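Local coordinates for protein Tube (Drosophila melanogaster, PDB 1D2Z), which carries the Toll receptor signal that sets embryonic dorsoventral polarity, binding the kinase Pelle through its death domain and recruiting it to the plasma membrane, at residues Ile19-Lys24 / Ala127-Asn132; Ser3-Asn8 / Arg12-Asn17; Gln112-Ala117 / Ser121-Val126. All coordinates share one frame; numbering follows the deposited sequence.

Contact 1: Ile19-Lys24 / Ala127-Asn132; sequences IYRLAK and ALDFLN
Arg21 and Asp129 join the first and last helices of the death-domain helical bundle, helix 16-27 and helix 120-130, by a salt bridge at the edge of their interface. Arg21 NH2 lies 2.8 Å from Asp129 OD1. It is also 3.0 Å from Asp129 OD2, so one nitrogen faces both carboxylate oxygens, while Arg21 NH1 stays farther off. With the guanidinium and carboxylate planes turned 75° apart, the ions do not form a flat two-pronged pair. The long arginine suits this place: a bend at chi3 (-68°) in an otherwise extended chain turns its charged end to Asp129. Asp18 also pairs with Arg21 NH2 and Lys4 with Asp129 OD1, so charges of both signs alternate here.

The apolar part lies deeper. The buried ring of Phe130 reaches from its helix toward helix 16-27, a wide group for backbones whose nearest CA atoms, those of Ile19 and Phe130, are 9.8 Å apart. Its CZ comes obliquely to 4.4 Å from Ile19 N. Phe125 and Tyr5 supply further aromatic neighbours. Phe130 also meets the charged layer: Asp129 OD1 lies in the plane of the ring at its edge, 3.4 Å from Phe130 CD1.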
loop_
_atom_site.group_PDB
_atom_site.type_symbol
_atom_site.label_atom_id
_atom_site.label_comp_id
_atom_site.label_asym_id
_atom_site.label_seq_id
_atom_site.Cartn_x
_atom_site.Cartn_y
_atom_site.Cartn_z
ATOM N N ILE B 19 4.221 15.075 -4.325
ATOM C CA ILE B 19 4.763 13.851 -4.905
ATOM C C ILE B 19 5.656 13.185 -3.861
ATOM O O ILE B 19 5.662 11.964 -3.736
ATOM C CB ILE B 19 5.600 14.132 -6.175
ATOM C CG1 ILE B 19 4.695 14.581 -7.328
ATOM C CG2 ILE B 19 6.379 12.887 -6.582
ATOM C CD1 ILE B 19 3.671 13.537 -7.762
ATOM N N TYR B 20 6.362 14.000 -3.080
ATOM C CA TYR B 20 7.255 13.476 -2.054
ATOM C C TYR B 20 6.504 12.702 -0.974
ATOM O O TYR B 20 6.994 11.680 -0.490
ATOM C CB TYR B 20 8.079 14.597 -1.415
ATOM C CG TYR B 20 9.085 14.091 -0.405
ATOM C CD1 TYR B 20 10.148 13.279 -0.804
ATOM C CD2 TYR B 20 8.957 14.390 0.951
ATOM C CE1 TYR B 20 11.054 12.773 0.119
ATOM C CE2 TYR B 20 9.859 13.887 1.886
ATOM C CZ TYR B 20 10.904 13.080 1.460
ATOM O OH TYR B 20 11.800 12.569 2.368
ATOM N N ARG B 21 5.339 13.206 -0.571
ATOM C CA ARG B 21 4.546 12.521 0.445
ATOM C C ARG B 21 4.096 11.171 -0.109
ATOM O O ARG B 21 4.139 10.161 0.591
ATOM C CB ARG B 21 3.358 13.381 0.886
ATOM C CG ARG B 21 3.791 14.626 1.658
ATOM C CD ARG B 21 2.632 15.300 2.364
ATOM N NE ARG B 21 1.685 15.887 1.423
ATOM C CZ ARG B 21 0.413 16.151 1.706
ATOM N NH1 ARG B 21 -0.079 15.878 2.912
ATOM N NH2 ARG B 21 -0.367 16.695 0.783
ATOM N N LEU B 22 3.730 11.154 -1.390
ATOM C CA LEU B 22 3.324 9.922 -2.064
ATOM C C LEU B 22 4.522 8.967 -2.120
ATOM O O LEU B 22 4.383 7.767 -1.870
ATOM C CB LEU B 22 2.847 10.224 -3.489
ATOM C CG LEU B 22 2.634 9.022 -4.422
ATOM C CD1 LEU B 22 1.507 8.124 -3.908
ATOM C CD2 LEU B 22 2.313 9.519 -5.810
ATOM N N ALA B 23 5.690 9.513 -2.449
ATOM C CA ALA B 23 6.923 8.728 -2.554
ATOM C C ALA B 23 7.253 7.968 -1.272
ATOM O O ALA B 23 7.578 6.778 -1.322
ATOM C CB ALA B 23 8.097 9.628 -2.952
ATOM N N LYS B 24 7.161 8.644 -0.129
ATOM C CA LYS B 24 7.457 8.002 1.152
ATOM C C LYS B 24 6.531 6.819 1.424
ATOM O O LYS B 24 6.930 5.826 2.040
ATOM C CB LYS B 24 7.401 9.010 2.303
ATOM C CG LYS B 24 8.505 10.068 2.238
ATOM C CD LYS B 24 9.871 9.442 1.903
ATOM C CE LYS B 24 10.368 8.489 2.987
ATOM N NZ LYS B 24 11.512 7.661 2.489
ATOM N N ALA B 127 -6.381 9.503 -3.812
ATOM C CA ALA B 127 -7.815 9.767 -3.930
ATOM C C ALA B 127 -8.264 10.914 -3.027
ATOM O O ALA B 127 -8.906 11.860 -3.483
ATOM C CB ALA B 127 -8.615 8.510 -3.614
ATOM N N LEU B 128 -7.896 10.835 -1.754
ATOM C CA LEU B 128 -8.276 11.851 -0.783
ATOM C C LEU B 128 -7.533 13.178 -0.939
ATOM O O LEU B 128 -8.134 14.200 -1.284
ATOM C CB LEU B 128 -8.081 11.313 0.635
ATOM C CG LEU B 128 -8.978 10.144 1.041
ATOM C CD1 LEU B 128 -8.502 9.537 2.353
ATOM C CD2 LEU B 128 -10.416 10.628 1.158
ATOM N N ASP B 129 -6.223 13.142 -0.722
ATOM C CA ASP B 129 -5.384 14.333 -0.787
ATOM C C ASP B 129 -5.295 15.038 -2.144
ATOM O O ASP B 129 -5.386 16.262 -2.209
ATOM C CB ASP B 129 -3.978 14.002 -0.273
ATOM C CG ASP B 129 -3.166 15.242 0.055
ATOM O OD1 ASP B 129 -2.498 15.780 -0.854
ATOM O OD2 ASP B 129 -3.185 15.668 1.229
ATOM N N PHE B 130 -5.102 14.278 -3.220
ATOM C CA PHE B 130 -4.983 14.867 -4.556
ATOM C C PHE B 130 -6.306 15.181 -5.258
ATOM O O PHE B 130 -6.462 16.252 -5.851
ATOM C CB PHE B 130 -4.172 13.955 -5.486
ATOM C CG PHE B 130 -2.703 13.875 -5.168
ATOM C CD1 PHE B 130 -2.200 14.302 -3.944
ATOM C CD2 PHE B 130 -1.820 13.336 -6.100
ATOM C CE1 PHE B 130 -0.843 14.191 -3.653
ATOM C CE2 PHE B 130 -0.458 13.220 -5.818
ATOM C CZ PHE B 130 0.030 13.648 -4.593
ATOM N N LEU B 131 -7.241 14.237 -5.211
ATOM C CA LEU B 131 -8.520 14.384 -5.900
ATOM C C LEU B 131 -9.732 14.739 -5.048
ATOM O O LEU B 131 -10.796 15.033 -5.592
ATOM C CB LEU B 131 -8.823 13.101 -6.679
ATOM C CG LEU B 131 -7.816 12.676 -7.748
ATOM C CD1 LEU B 131 -8.070 11.234 -8.161
ATOM C CD2 LEU B 131 -7.913 13.612 -8.943
ATOM N N ASN B 132 -9.577 14.693 -3.727
ATOM C CA ASN B 132 -10.663 14.977 -2.789
ATOM C C ASN B 132 -11.815 13.977 -2.962
ATOM O O ASN B 132 -12.947 14.234 -2.541
ATOM C CB ASN B 132 -11.166 16.417 -2.959
ATOM C CG ASN B 132 -11.963 16.913 -1.756
ATOM O OD1 ASN B 132 -12.661 17.927 -1.840
ATOM N ND2 ASN B 132 -11.849 16.209 -0.630
#

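Contact 2: Ser3-Asn8 / Arg12-Asn17; sequences SKYSRN and RRVEDN
Tyr5 and Val14 mark the closest approach of the two backbones, with CA atoms 7.5 Å apart; no backbone hydrogen bond crosses this gap, and the Tyr5 side chain spans it. Here the N-terminal segment of the death domain packs on the start of its first helix. Val14 CG2 stands 4.1 Å from the Tyr5 ring centroid and only 9° off the ring normal, a CH-pi contact over the middle of the face. The other valine branch reaches the phenol end, where Val14 CG1 is 3.6 Å from Tyr5 CZ. With CG1 anti to the backbone N (chi1 174°) and CG2 beside it, this beta-branched residue sets both methyls on one ring face. Lys4 CB lies over the opposite face, toward the rim, so the ring is held between aliphatic groups.

The hydroxyl meets the start of helix 16-27. Glu15, the N-cap residue, gives its backbone N-H to Tyr5 OH over 3.0 Å, at 159° and so nearly straight. Tyr5 OH also hydrogen-bonds to Asp18 OD2, its stronger polar partner. Ser3 OG donates to Tyr5 O over 2.9 Å, tilted out of the carbonyl plane, and ties the backbone two residues on. A phenylalanine in place of Tyr5 would probably keep the ring on Val14 but leave Glu15 N and the Asp18 carboxylate without this mate.

Beyond helix 16-27, Tyr5 meets Phe130 of helix 120-130 edge-to-face, and Arg7 joins helix 107-116 through a backbone bond with Gly108 and its side chain on Leu111; Val14 touches Val107 of that same helix.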
loop_
_atom_site.group_PDB
_atom_site.type_symbol
_atom_site.label_atom_id
_atom_site.label_comp_id
_atom_site.label_asym_id
_atom_site.label_seq_id
_atom_site.Cartn_x
_atom_site.Cartn_y
_atom_site.Cartn_z
ATOM N N SER B 3 -10.782 20.224 -5.366
ATOM C CA SER B 3 -9.542 19.487 -5.158
ATOM C C SER B 3 -8.326 20.201 -5.742
ATOM O O SER B 3 -8.450 21.023 -6.653
ATOM C CB SER B 3 -9.661 18.096 -5.782
ATOM O OG SER B 3 -9.969 18.180 -7.162
ATOM N N LYS B 4 -7.148 19.862 -5.224
ATOM C CA LYS B 4 -5.896 20.449 -5.690
ATOM C C LYS B 4 -5.569 20.033 -7.123
ATOM O O LYS B 4 -5.043 20.830 -7.906
ATOM C CB LYS B 4 -4.742 20.055 -4.761
ATOM C CG LYS B 4 -4.893 20.567 -3.337
ATOM C CD LYS B 4 -3.651 20.292 -2.497
ATOM C CE LYS B 4 -3.460 18.808 -2.226
ATOM N NZ LYS B 4 -2.300 18.558 -1.327
ATOM N N TYR B 5 -5.904 18.795 -7.473
ATOM C CA TYR B 5 -5.619 18.294 -8.812
ATOM C C TYR B 5 -6.802 17.551 -9.411
ATOM O O TYR B 5 -7.773 17.240 -8.723
ATOM C CB TYR B 5 -4.402 17.356 -8.776
ATOM C CG TYR B 5 -3.204 17.917 -8.036
ATOM C CD1 TYR B 5 -2.423 18.928 -8.594
ATOM C CD2 TYR B 5 -2.869 17.456 -6.762
ATOM C CE1 TYR B 5 -1.339 19.470 -7.900
ATOM C CE2 TYR B 5 -1.790 17.992 -6.060
ATOM C CZ TYR B 5 -1.031 18.998 -6.636
ATOM O OH TYR B 5 0.036 19.538 -5.948
ATOM N N SER B 6 -6.717 17.282 -10.707
ATOM C CA SER B 6 -7.755 16.541 -11.405
ATOM C C SER B 6 -7.104 15.292 -11.998
ATOM O O SER B 6 -5.876 15.183 -12.045
ATOM C CB SER B 6 -8.375 17.392 -12.515
ATOM O OG SER B 6 -7.552 17.415 -13.667
ATOM N N ARG B 7 -7.927 14.352 -12.449
ATOM C CA ARG B 7 -7.425 13.119 -13.041
ATOM C C ARG B 7 -6.525 13.378 -14.242
ATOM O O ARG B 7 -5.626 12.593 -14.529
ATOM C CB ARG B 7 -8.592 12.223 -13.465
ATOM C CG ARG B 7 -9.177 11.391 -12.344
ATOM C CD ARG B 7 -10.497 10.754 -12.762
ATOM N NE ARG B 7 -10.683 9.425 -12.180
ATOM C CZ ARG B 7 -10.671 9.158 -10.877
ATOM N NH1 ARG B 7 -10.479 10.130 -9.999
ATOM N NH2 ARG B 7 -10.856 7.914 -10.450
ATOM N N ASN B 8 -6.764 14.498 -14.921
ATOM C CA ASN B 8 -6.002 14.873 -16.106
ATOM C C ASN B 8 -4.709 15.633 -15.825
ATOM O O ASN B 8 -3.932 15.897 -16.739
ATOM C CB ASN B 8 -6.887 15.680 -17.056
ATOM C CG ASN B 8 -8.114 14.911 -17.491
ATOM O OD1 ASN B 8 -9.172 15.009 -16.872
ATOM N ND2 ASN B 8 -7.970 14.113 -18.543
ATOM N N ARG B 12 4.030 15.550 -13.423
ATOM C CA ARG B 12 5.084 16.565 -13.403
ATOM C C ARG B 12 4.552 17.940 -12.992
ATOM O O ARG B 12 5.323 18.814 -12.599
ATOM C CB ARG B 12 5.780 16.656 -14.764
ATOM C CG ARG B 12 4.871 17.025 -15.915
ATOM C CD ARG B 12 5.661 17.187 -17.199
ATOM N NE ARG B 12 4.784 17.311 -18.358
ATOM C CZ ARG B 12 5.053 18.043 -19.436
ATOM N NH1 ARG B 12 6.182 18.736 -19.514
ATOM N NH2 ARG B 12 4.195 18.066 -20.449
ATOM N N ARG B 13 3.235 18.118 -13.074
ATOM C CA ARG B 13 2.592 19.378 -12.708
ATOM C C ARG B 13 2.205 19.395 -11.236
ATOM O O ARG B 13 1.847 20.439 -10.695
ATOM C CB ARG B 13 1.342 19.618 -13.560
ATOM C CG ARG B 13 1.590 19.691 -15.058
ATOM C CD ARG B 13 2.500 20.842 -15.427
ATOM N NE ARG B 13 2.375 21.190 -16.842
ATOM C CZ ARG B 13 3.340 21.744 -17.570
ATOM N NH1 ARG B 13 4.519 22.017 -17.023
ATOM N NH2 ARG B 13 3.118 22.045 -18.843
ATOM N N VAL B 14 2.230 18.228 -10.600
ATOM C CA VAL B 14 1.899 18.124 -9.185
ATOM C C VAL B 14 3.039 18.736 -8.383
ATOM O O VAL B 14 4.207 18.591 -8.744
ATOM C CB VAL B 14 1.691 16.652 -8.755
ATOM C CG1 VAL B 14 1.502 16.555 -7.250
ATOM C CG2 VAL B 14 0.487 16.063 -9.478
ATOM N N GLU B 15 2.690 19.432 -7.306
ATOM C CA GLU B 15 3.679 20.075 -6.458
ATOM C C GLU B 15 4.675 19.035 -5.958
ATOM O O GLU B 15 4.286 17.954 -5.505
ATOM C CB GLU B 15 2.986 20.777 -5.293
ATOM C CG GLU B 15 3.784 21.914 -4.679
ATOM C CD GLU B 15 2.915 22.832 -3.837
ATOM O OE1 GLU B 15 2.098 23.573 -4.428
ATOM O OE2 GLU B 15 3.041 22.808 -2.591
ATOM N N ASP B 16 5.960 19.364 -6.072
ATOM C CA ASP B 16 7.040 18.470 -5.663
ATOM C C ASP B 16 6.871 17.868 -4.272
ATOM O O ASP B 16 7.145 16.684 -4.076
ATOM C CB ASP B 16 8.394 19.175 -5.766
ATOM C CG ASP B 16 9.557 18.202 -5.748
ATOM O OD1 ASP B 16 9.556 17.272 -6.578
ATOM O OD2 ASP B 16 10.470 18.364 -4.910
ATOM N N ASN B 17 6.418 18.677 -3.317
ATOM C CA ASN B 17 6.210 18.217 -1.946
ATOM C C ASN B 17 5.069 17.201 -1.857
ATOM O O ASN B 17 5.071 16.329 -0.984
ATOM C CB ASN B 17 5.931 19.408 -1.018
ATOM C CG ASN B 17 5.804 18.999 0.446
ATOM O OD1 ASN B 17 4.776 19.245 1.087
ATOM N ND2 ASN B 17 6.854 18.381 0.985
#

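Contact 3: Gln112-Ala117 / Ser121-Val126; sequences QLLVQA and SAADFV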
loop_
_atom_site.group_PDB
_atom_site.type_symbol
_atom_site.label_atom_id
_atom_site.label_comp_id
_atom_site.label_asym_id
_atom_site.label_seq_id
_atom_site.Cartn_x
_atom_site.Cartn_y
_atom_site.Cartn_z
ATOM N N GLN B 112 -5.385 4.594 -10.858
ATOM C CA GLN B 112 -5.853 3.309 -11.361
ATOM C C GLN B 112 -4.766 2.233 -11.352
ATOM O O GLN B 112 -5.052 1.068 -11.074
ATOM C CB GLN B 112 -6.473 3.476 -12.746
ATOM C CG GLN B 112 -7.802 4.204 -12.687
ATOM C CD GLN B 112 -8.348 4.547 -14.052
ATOM O OE1 GLN B 112 -9.161 3.810 -14.611
ATOM N NE2 GLN B 112 -7.918 5.681 -14.592
ATOM N N LEU B 113 -3.522 2.620 -11.632
ATOM C CA LEU B 113 -2.416 1.658 -11.595
ATOM C C LEU B 113 -2.129 1.260 -10.140
ATOM O O LEU B 113 -1.827 0.104 -9.865
ATOM C CB LEU B 113 -1.158 2.215 -12.270
ATOM C CG LEU B 113 -1.229 2.366 -13.800
ATOM C CD1 LEU B 113 0.075 2.925 -14.331
ATOM C CD2 LEU B 113 -1.520 1.015 -14.454
ATOM N N LEU B 114 -2.266 2.206 -9.209
ATOM C CA LEU B 114 -2.038 1.914 -7.791
ATOM C C LEU B 114 -3.052 0.871 -7.318
ATOM O O LEU B 114 -2.706 -0.070 -6.601
ATOM C CB LEU B 114 -2.156 3.184 -6.943
ATOM C CG LEU B 114 -1.068 4.248 -7.120
ATOM C CD1 LEU B 114 -1.450 5.504 -6.337
ATOM C CD2 LEU B 114 0.270 3.708 -6.641
ATOM N N VAL B 115 -4.293 1.025 -7.773
ATOM C CA VAL B 115 -5.377 0.109 -7.426
ATOM C C VAL B 115 -5.111 -1.283 -8.010
ATOM O O VAL B 115 -5.287 -2.286 -7.325
ATOM C CB VAL B 115 -6.740 0.651 -7.934
ATOM C CG1 VAL B 115 -7.859 -0.384 -7.718
ATOM C CG2 VAL B 115 -7.078 1.957 -7.212
ATOM N N GLN B 116 -4.667 -1.333 -9.268
ATOM C CA GLN B 116 -4.355 -2.597 -9.940
ATOM C C GLN B 116 -3.280 -3.392 -9.185
ATOM O O GLN B 116 -3.331 -4.622 -9.131
ATOM C CB GLN B 116 -3.890 -2.334 -11.382
ATOM C CG GLN B 116 -3.335 -3.568 -12.115
ATOM C CD GLN B 116 -4.383 -4.645 -12.350
ATOM O OE1 GLN B 116 -5.577 -4.355 -12.504
ATOM N NE2 GLN B 116 -3.939 -5.896 -12.400
ATOM N N ALA B 117 -2.310 -2.687 -8.608
ATOM C CA ALA B 117 -1.236 -3.339 -7.854
ATOM C C ALA B 117 -1.552 -3.489 -6.356
ATOM O O ALA B 117 -0.698 -3.916 -5.571
ATOM C CB ALA B 117 0.073 -2.572 -8.044
ATOM N N SER B 121 -2.570 2.071 0.307
ATOM C CA SER B 121 -2.139 3.195 1.135
ATOM C C SER B 121 -1.845 4.386 0.226
ATOM O O SER B 121 -2.227 5.521 0.516
ATOM C CB SER B 121 -0.888 2.837 1.925
ATOM O OG SER B 121 -1.195 2.670 3.288
ATOM N N ALA B 122 -1.174 4.110 -0.888
ATOM C CA ALA B 122 -0.839 5.142 -1.859
ATOM C C ALA B 122 -2.096 5.585 -2.595
ATOM O O ALA B 122 -2.322 6.786 -2.786
ATOM C CB ALA B 122 0.205 4.622 -2.850
ATOM N N ALA B 123 -2.917 4.614 -2.995
ATOM C CA ALA B 123 -4.154 4.900 -3.712
ATOM C C ALA B 123 -5.116 5.764 -2.888
ATOM O O ALA B 123 -5.710 6.699 -3.422
ATOM C CB ALA B 123 -4.837 3.599 -4.142
ATOM N N ASP B 124 -5.277 5.439 -1.603
ATOM C CA ASP B 124 -6.164 6.197 -0.706
ATOM C C ASP B 124 -5.660 7.630 -0.558
ATOM O O ASP B 124 -6.447 8.580 -0.497
ATOM C CB ASP B 124 -6.247 5.544 0.687
ATOM C CG ASP B 124 -6.952 4.194 0.672
ATOM O OD1 ASP B 124 -7.543 3.823 -0.367
ATOM O OD2 ASP B 124 -6.904 3.491 1.700
ATOM N N PHE B 125 -4.339 7.769 -0.490
ATOM C CA PHE B 125 -3.703 9.074 -0.363
ATOM C C PHE B 125 -3.966 9.913 -1.613
ATOM O O PHE B 125 -4.322 11.084 -1.516
ATOM C CB PHE B 125 -2.196 8.916 -0.151
ATOM C CG PHE B 125 -1.445 10.224 -0.161
ATOM C CD1 PHE B 125 -1.507 11.085 0.933
ATOM C CD2 PHE B 125 -0.696 10.600 -1.271
ATOM C CE1 PHE B 125 -0.830 12.309 0.919
ATOM C CE2 PHE B 125 -0.017 11.817 -1.293
ATOM C CZ PHE B 125 -0.085 12.673 -0.197
ATOM N N VAL B 126 -3.782 9.314 -2.784
ATOM C CA VAL B 126 -4.010 10.020 -4.038
ATOM C C VAL B 126 -5.483 10.403 -4.202
ATOM O O VAL B 126 -5.797 11.507 -4.654
ATOM C CB VAL B 126 -3.531 9.185 -5.256
ATOM C CG1 VAL B 126 -4.018 9.808 -6.565
ATOM C CG2 VAL B 126 -1.995 9.092 -5.255
#
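Val126 N donates to Ala122 O over 2.9 Å, a backbone bond that winds the turn of helix 120-130 on which Leu114 rests. This is the antiparallel pairing of the last two helices of the death-domain bundle: helix 107-116 turns back through a short connection into helix 120-130, and the segment axes make an angle of 153°. They approach to 8.6 Å, closeness that the small alanines of the second helix allow, and the CA atoms of Leu114 and Ala123 come within 5.5 Å.

Leu114 carries most of the packing. Its CG is anti to the carbonyl carbon (chi1 -69°), which sends the branched end across to the other helix. There the two methyls part: Leu114 CD2 meets Ala122 CB at 3.9 Å, while Leu114 CD1 touches Val126 CG2 at 3.8 Å and also lies against the backbone of Ala122 and Ala123. Leucine has the reach and the fork for this, and the small alanine methyls let it lie close to the second helix. Leu35 of helix 31-38 also touches Leu114.

Two polar residues of helix 120-130 reach the Pelle death domain: Ser121 OG bonds to Gly71 O of Pelle, and Asp124 OD2 to Asn74 ND2 of Pelle, while Arg138 of Tube itself pairs with the same Asp124 oxygen. Back between the helices, Ala123 CB sits 3.9 Å from Leu114 CB and 4.1 Å from Val115 CG2.

In the fold
Contact 3 is the core contact, its centre about 6 Å from that of the chain, and is made wholly of aliphatic groups; contacts 1 and 2 lie farther out and are only partly buried. Their chemistry is mixed: contact 1 adds a salt bridge to ring packing, contact 2 a hydrogen bond to a CH-pi contact. Contacts 1 and 3 share helix 120-130, one using its end and the other its earlier turns. Contacts 1 and 2 share helix 16-27 and are tied directly by Lys4 to Asp129. Contacts 2 and 3 do not touch. Sequence separation differs too: contact 1 joins the first and last helices, 103 residues apart, whereas the others join near neighbours.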